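Local coordinates for protein polyketide biosynthesis 3-hydroxy-3-methylglutaryl-ACP synthase PksG (Bacillus subtilis, PDB 4YXT) that catalyses the aldol condensation of an acetyl group carried on an acyl-carrier protein with a beta-ketothioester polyketide intermediate during synthesis of the antibiotic bacillaene, at residues P47-K60 with L404-W418. The protein carries 1 engineered substitution. Sequence-based numbering, arbitrary orientation.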
loop_
_atom_site.group_PDB
_atom_site.type_symbol
_atom_site.label_atom_id
_atom_site.label_comp_id
_atom_site.label_asym_id
_atom_site.label_seq_id
_atom_site.Cartn_x
_atom_site.Cartn_y
_atom_site.Cartn_z
ATOM N N PRO A 47 20.896 14.407 4.768
ATOM C CA PRO A 47 19.783 15.189 5.289
ATOM C C PRO A 47 18.871 15.793 4.224
ATOM O O PRO A 47 17.685 16.011 4.485
ATOM C CB PRO A 47 20.505 16.302 6.062
ATOM C CG PRO A 47 21.694 15.605 6.607
ATOM C CD PRO A 47 22.146 14.724 5.487
ATOM N N TYR A 48 19.404 16.072 3.040
ATOM C CA TYR A 48 18.595 16.659 1.988
ATOM C C TYR A 48 18.175 15.604 0.949
ATOM O O TYR A 48 17.898 15.910 -0.195
ATOM C CB TYR A 48 19.311 17.852 1.345
ATOM C CG TYR A 48 20.767 17.651 1.113
ATOM C CD1 TYR A 48 21.729 18.190 1.981
ATOM C CD2 TYR A 48 21.203 16.892 0.039
ATOM C CE1 TYR A 48 23.087 17.988 1.738
ATOM C CE2 TYR A 48 22.537 16.688 -0.203
ATOM C CZ TYR A 48 23.473 17.234 0.636
ATOM O OH TYR A 48 24.790 16.995 0.330
ATOM N N GLU A 49 18.184 14.345 1.351
ATOM C CA GLU A 49 17.592 13.310 0.535
ATOM C C GLU A 49 16.497 12.739 1.391
ATOM O O GLU A 49 16.522 12.865 2.618
ATOM C CB GLU A 49 18.596 12.276 0.176
ATOM C CG GLU A 49 19.723 12.812 -0.671
ATOM C CD GLU A 49 20.758 11.758 -0.886
ATOM O OE1 GLU A 49 21.444 11.373 0.095
ATOM O OE2 GLU A 49 20.824 11.274 -2.025
ATOM N N ASP A 50 15.511 12.183 0.712
ATOM C CA ASP A 50 14.436 11.481 1.349
ATOM C C ASP A 50 13.955 10.407 0.375
ATOM O O ASP A 50 14.552 10.217 -0.666
ATOM C CB ASP A 50 13.360 12.462 1.797
ATOM C CG ASP A 50 12.513 12.972 0.675
ATOM O OD1 ASP A 50 12.696 12.568 -0.492
ATOM O OD2 ASP A 50 11.595 13.735 1.017
ATOM N N PRO A 51 12.926 9.643 0.743
ATOM C CA PRO A 51 12.464 8.654 -0.274
ATOM C C PRO A 51 11.908 9.179 -1.583
ATOM O O PRO A 51 11.844 8.421 -2.569
ATOM C CB PRO A 51 11.383 7.891 0.473
ATOM C CG PRO A 51 11.799 8.028 1.908
ATOM C CD PRO A 51 12.365 9.388 2.072
ATOM N N VAL A 52 11.389 10.390 -1.591
ATOM C CA VAL A 52 10.987 11.043 -2.853
ATOM C C VAL A 52 12.214 11.317 -3.745
ATOM O O VAL A 52 12.269 10.923 -4.910
ATOM C CB VAL A 52 10.266 12.373 -2.581
ATOM C CG1 VAL A 52 9.890 13.020 -3.903
ATOM C CG2 VAL A 52 9.040 12.113 -1.678
ATOM N N THR A 53 13.232 11.927 -3.161
ATOM C CA THR A 53 14.422 12.225 -3.921
ATOM C C THR A 53 14.999 10.944 -4.447
ATOM O O THR A 53 15.375 10.882 -5.621
ATOM C CB THR A 53 15.483 13.011 -3.110
ATOM O OG1 THR A 53 16.029 12.191 -2.071
ATOM C CG2 THR A 53 14.856 14.284 -2.494
ATOM N N PHE A 54 15.036 9.921 -3.583
ATOM C CA PHE A 54 15.657 8.647 -3.947
ATOM C C PHE A 54 14.855 8.021 -5.059
ATOM O O PHE A 54 15.466 7.543 -5.993
ATOM C CB PHE A 54 15.761 7.657 -2.773
ATOM C CG PHE A 54 17.089 7.647 -2.096
ATOM C CD1 PHE A 54 17.494 8.710 -1.343
ATOM C CD2 PHE A 54 17.937 6.545 -2.214
ATOM C CE1 PHE A 54 18.745 8.706 -0.711
ATOM C CE2 PHE A 54 19.181 6.516 -1.596
ATOM C CZ PHE A 54 19.590 7.604 -0.844
ATOM N N GLY A 55 13.506 8.064 -4.965
ATOM C CA GLY A 55 12.624 7.508 -6.006
ATOM C C GLY A 55 12.657 8.271 -7.350
ATOM O O GLY A 55 12.678 7.658 -8.437
ATOM N N VAL A 56 12.615 9.595 -7.286
ATOM C CA VAL A 56 12.694 10.452 -8.508
ATOM C C VAL A 56 13.987 10.234 -9.203
ATOM O O VAL A 56 14.012 9.927 -10.398
ATOM C CB VAL A 56 12.463 11.910 -8.179
ATOM C CG1 VAL A 56 12.782 12.870 -9.338
ATOM C CG2 VAL A 56 11.000 12.072 -7.749
ATOM N N ASN A 57 15.056 10.227 -8.436
ATOM C CA ASN A 57 16.384 9.953 -9.039
ATOM C C ASN A 57 16.501 8.573 -9.670
ATOM O O ASN A 57 17.149 8.441 -10.689
ATOM C CB ASN A 57 17.481 10.216 -8.029
ATOM C CG ASN A 57 17.485 11.650 -7.588
ATOM O OD1 ASN A 57 17.156 12.528 -8.362
ATOM N ND2 ASN A 57 17.829 11.896 -6.363
ATOM N N ALA A 58 15.854 7.551 -9.114
ATOM C CA ALA A 58 15.846 6.265 -9.810
ATOM C C ALA A 58 15.008 6.294 -11.075
ATOM O O ALA A 58 15.382 5.689 -12.068
ATOM C CB ALA A 58 15.412 5.123 -8.876
ATOM N N ALA A 59 13.861 6.962 -11.078
ATOM C CA ALA A 59 12.938 6.831 -12.227
ATOM C C ALA A 59 13.227 7.795 -13.369
ATOM O O ALA A 59 12.900 7.549 -14.559
ATOM C CB ALA A 59 11.515 7.023 -11.764
ATOM N N LYS A 60 13.816 8.904 -13.008
ATOM C CA LYS A 60 14.078 9.997 -13.946
ATOM C C LYS A 60 14.752 9.494 -15.235
ATOM O O LYS A 60 14.264 9.790 -16.366
ATOM C CB LYS A 60 14.830 11.112 -13.201
ATOM C CG LYS A 60 15.419 12.272 -14.037
ATOM C CD LYS A 60 14.450 13.432 -14.189
ATOM C CE LYS A 60 15.176 14.746 -14.423
ATOM N NZ LYS A 60 16.328 14.600 -15.369
ATOM N N LEU A 404 17.303 15.446 -7.752
ATOM C CA LEU A 404 16.354 16.124 -6.910
ATOM C C LEU A 404 16.860 16.130 -5.522
ATOM O O LEU A 404 17.426 15.153 -5.055
ATOM C CB LEU A 404 15.000 15.438 -6.928
ATOM C CG LEU A 404 13.831 16.339 -6.519
ATOM C CD1 LEU A 404 13.603 17.423 -7.560
ATOM C CD2 LEU A 404 12.517 15.568 -6.349
ATOM N N PHE A 405 16.621 17.216 -4.821
ATOM C CA PHE A 405 16.991 17.291 -3.415
ATOM C C PHE A 405 15.929 17.991 -2.633
ATOM O O PHE A 405 15.211 18.792 -3.190
ATOM C CB PHE A 405 18.342 17.994 -3.248
ATOM C CG PHE A 405 19.479 17.162 -3.707
ATOM C CD1 PHE A 405 19.822 16.006 -3.007
ATOM C CD2 PHE A 405 20.174 17.481 -4.860
ATOM C CE1 PHE A 405 20.836 15.187 -3.450
ATOM C CE2 PHE A 405 21.206 16.668 -5.295
ATOM C CZ PHE A 405 21.541 15.526 -4.590
ATOM N N LEU A 406 15.825 17.651 -1.351
ATOM C CA LEU A 406 14.881 18.276 -0.459
ATOM C C LEU A 406 15.477 19.620 -0.082
ATOM O O LEU A 406 16.575 19.683 0.470
ATOM C CB LEU A 406 14.707 17.432 0.809
ATOM C CG LEU A 406 13.778 17.906 1.923
ATOM C CD1 LEU A 406 12.368 18.263 1.471
ATOM C CD2 LEU A 406 13.688 16.867 3.037
ATOM N N GLU A 407 14.744 20.685 -0.371
ATOM C CA GLU A 407 15.204 22.035 -0.130
ATOM C C GLU A 407 14.672 22.546 1.208
ATOM O O GLU A 407 15.359 23.246 1.917
ATOM C CB GLU A 407 14.709 22.921 -1.279
ATOM C CG GLU A 407 15.329 24.316 -1.386
ATOM C CD GLU A 407 14.385 25.335 -2.012
ATOM O OE1 GLU A 407 13.149 25.265 -1.757
ATOM O OE2 GLU A 407 14.880 26.219 -2.748
ATOM N N GLU A 408 13.428 22.198 1.538
ATOM C CA GLU A 408 12.765 22.781 2.681
ATOM C C GLU A 408 11.423 22.096 2.950
ATOM O O GLU A 408 10.782 21.612 2.032
ATOM C CB GLU A 408 12.483 24.252 2.366
ATOM C CG GLU A 408 12.091 25.113 3.559
ATOM C CD GLU A 408 11.167 26.261 3.171
ATOM O OE1 GLU A 408 11.127 26.633 1.968
ATOM O OE2 GLU A 408 10.473 26.786 4.076
ATOM N N ILE A 409 10.972 22.141 4.193
ATOM C CA ILE A 409 9.595 21.755 4.543
ATOM C C ILE A 409 8.959 22.976 5.184
ATOM O O ILE A 409 9.529 23.536 6.124
ATOM C CB ILE A 409 9.570 20.532 5.490
ATOM C CG1 ILE A 409 10.450 19.420 4.936
ATOM C CG2 ILE A 409 8.163 20.011 5.731
ATOM C CD1 ILE A 409 10.569 18.200 5.827
ATOM N N SER A 410 7.822 23.436 4.657
ATOM C CA SER A 410 7.019 24.458 5.345
ATOM C C SER A 410 5.581 24.029 5.441
ATOM O O SER A 410 5.006 23.524 4.471
ATOM C CB SER A 410 7.092 25.809 4.647
ATOM O OG SER A 410 6.964 25.634 3.264
ATOM N N GLU A 411 5.016 24.241 6.621
ATOM C CA GLU A 411 3.698 23.747 6.996
ATOM C C GLU A 411 3.461 22.260 6.602
ATOM O O GLU A 411 2.410 21.889 6.112
ATOM C CB GLU A 411 2.670 24.689 6.434
ATOM C CG GLU A 411 3.015 26.131 6.739
ATOM C CD GLU A 411 3.403 26.340 8.193
ATOM O OE1 GLU A 411 2.499 26.536 9.030
ATOM O OE2 GLU A 411 4.620 26.301 8.497
ATOM N N PHE A 412 4.472 21.439 6.870
ATOM C CA PHE A 412 4.569 20.030 6.442
ATOM C C PHE A 412 4.672 19.814 4.938
ATOM O O PHE A 412 4.924 18.703 4.520
ATOM C CB PHE A 412 3.450 19.152 7.013
ATOM C CG PHE A 412 3.290 19.239 8.519
ATOM C CD1 PHE A 412 4.151 18.559 9.359
ATOM C CD2 PHE A 412 2.222 19.956 9.081
ATOM C CE1 PHE A 412 3.980 18.598 10.730
ATOM C CE2 PHE A 412 2.022 19.978 10.451
ATOM C CZ PHE A 412 2.906 19.295 11.272
ATOM N N HIS A 413 4.577 20.857 4.124
ATOM C CA HIS A 413 4.731 20.668 2.689
ATOM C C HIS A 413 6.220 20.604 2.292
ATOM O O HIS A 413 6.986 21.529 2.537
ATOM C CB HIS A 413 3.961 21.757 1.950
ATOM C CG HIS A 413 3.982 21.614 0.470
ATOM N ND1 HIS A 413 3.786 20.410 -0.173
ATOM C CD2 HIS A 413 4.194 22.528 -0.503
ATOM C CE1 HIS A 413 3.897 20.590 -1.476
ATOM N NE2 HIS A 413 4.152 21.864 -1.701
ATOM N N ARG A 414 6.632 19.498 1.683
ATOM C CA ARG A 414 8.005 19.334 1.219
ATOM C C ARG A 414 8.279 19.942 -0.142
ATOM O O ARG A 414 7.591 19.647 -1.118
ATOM C CB ARG A 414 8.399 17.862 1.152
ATOM C CG ARG A 414 8.156 17.158 2.434
ATOM C CD ARG A 414 8.852 15.844 2.503
ATOM N NE ARG A 414 8.805 15.358 3.858
ATOM C CZ ARG A 414 9.735 14.596 4.401
ATOM N NH1 ARG A 414 10.806 14.258 3.712
ATOM N NH2 ARG A 414 9.610 14.200 5.655
ATOM N N LYS A 415 9.348 20.729 -0.232
ATOM C CA LYS A 415 9.668 21.324 -1.510
ATOM C C LYS A 415 11.035 20.909 -1.973
ATOM O O LYS A 415 11.982 20.940 -1.210
ATOM C CB LYS A 415 9.489 22.829 -1.417
ATOM C CG LYS A 415 8.036 23.192 -1.038
ATOM C CD LYS A 415 7.916 24.611 -0.533
ATOM C CE LYS A 415 8.467 25.607 -1.557
ATOM N NZ LYS A 415 9.190 26.670 -0.816
ATOM N N TYR A 416 11.103 20.458 -3.227
ATOM C CA TYR A 416 12.301 19.900 -3.790
ATOM C C TYR A 416 12.858 20.821 -4.872
ATOM O O TYR A 416 12.216 21.726 -5.305
ATOM C CB TYR A 416 12.057 18.473 -4.319
ATOM C CG TYR A 416 11.504 17.549 -3.249
ATOM C CD1 TYR A 416 12.320 16.697 -2.558
ATOM C CD2 TYR A 416 10.132 17.554 -2.933
ATOM C CE1 TYR A 416 11.806 15.865 -1.557
ATOM C CE2 TYR A 416 9.609 16.727 -1.954
ATOM C CZ TYR A 416 10.443 15.884 -1.271
ATOM O OH TYR A 416 9.927 15.086 -0.305
ATOM N N ARG A 417 14.086 20.569 -5.270
ATOM C CA ARG A 417 14.784 21.409 -6.237
ATOM C C ARG A 417 15.730 20.546 -7.058
ATOM O O ARG A 417 16.337 19.596 -6.532
ATOM C CB ARG A 417 15.586 22.452 -5.470
ATOM C CG ARG A 417 16.314 23.482 -6.314
ATOM C CD ARG A 417 17.320 24.218 -5.437
ATOM N NE ARG A 417 18.017 25.274 -6.171
ATOM C CZ ARG A 417 18.691 26.271 -5.603
ATOM N NH1 ARG A 417 18.758 26.365 -4.282
ATOM N NH2 ARG A 417 19.289 27.189 -6.356
ATOM N N TRP A 418 15.866 20.901 -8.327
ATOM C CA TRP A 418 16.803 20.275 -9.230
ATOM C C TRP A 418 18.197 20.890 -9.070
ATOM O O TRP A 418 18.335 22.080 -8.923
ATOM C CB TRP A 418 16.332 20.458 -10.655
ATOM C CG TRP A 418 15.083 19.769 -10.899
ATOM C CD1 TRP A 418 13.854 20.333 -11.045
ATOM C CD2 TRP A 418 14.893 18.350 -10.996
ATOM N NE1 TRP A 418 12.909 19.347 -11.265
ATOM C CE2 TRP A 418 13.526 18.125 -11.230
ATOM C CE3 TRP A 418 15.754 17.248 -10.924
ATOM C CZ2 TRP A 418 12.996 16.835 -11.395
ATOM C CZ3 TRP A 418 15.234 15.989 -11.055
ATOM C CH2 TRP A 418 13.862 15.781 -11.300
#
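Asp50 turns its CG between its own backbone N and carbonyl carbon (chi1 76°), while Tyr416 swings its ring beside its backbone N (chi1 -56°), and the two side chains meet from opposite directions. Asp50 OD2 takes the Tyr416 hydroxyl on its syn lone pair, OH to OD2 2.5 Å, and Arg414 NH1 on its anti lone pair at 2.9 Å, a salt bridge whose bond is bent and tilted from the guanidinium plane, though carboxylate and guanidinium are nearly coplanar. The other oxygen, OD1, accepts from Thr53 N, and Thr53 OG1 accepts from Asp50 N: a capping box at the start of helix 51-64, so both carboxylate oxygens are held and the group is fixed in rotation. In this member of the HMG-CoA synthase family, with its thiolase-like fold, the cap ties helix 51-64 of the N-terminal part to the hairpin of strands 403-410 and 413-419, which turns through a type I' turn and carries a classic beta bulge in which Glu407 and Glu408 both face Lys415. Val52 CG1 lies over one face of the Tyr416 ring, 4.2 Å from its centroid, and Thr53 CG2 meets the ring edge. Two backbone amides of strand 403-410 are also taken up: Leu406 N by Tyr48 O (2.9 Å), and Leu404 N by Asn57 OD1 (3.0 Å), lying in the plane of the Asn57 side-chain carbonyl, on a lone pair of OD1. Tyr48 turns its edge toward the face of Phe405 in an offset edge-to-face pair, planes 82° apart. Farther along the helix, Lys60 CE packs 3.5 Å from Trp418 CH2 while Lys60 NZ forms a salt bridge with Asp64.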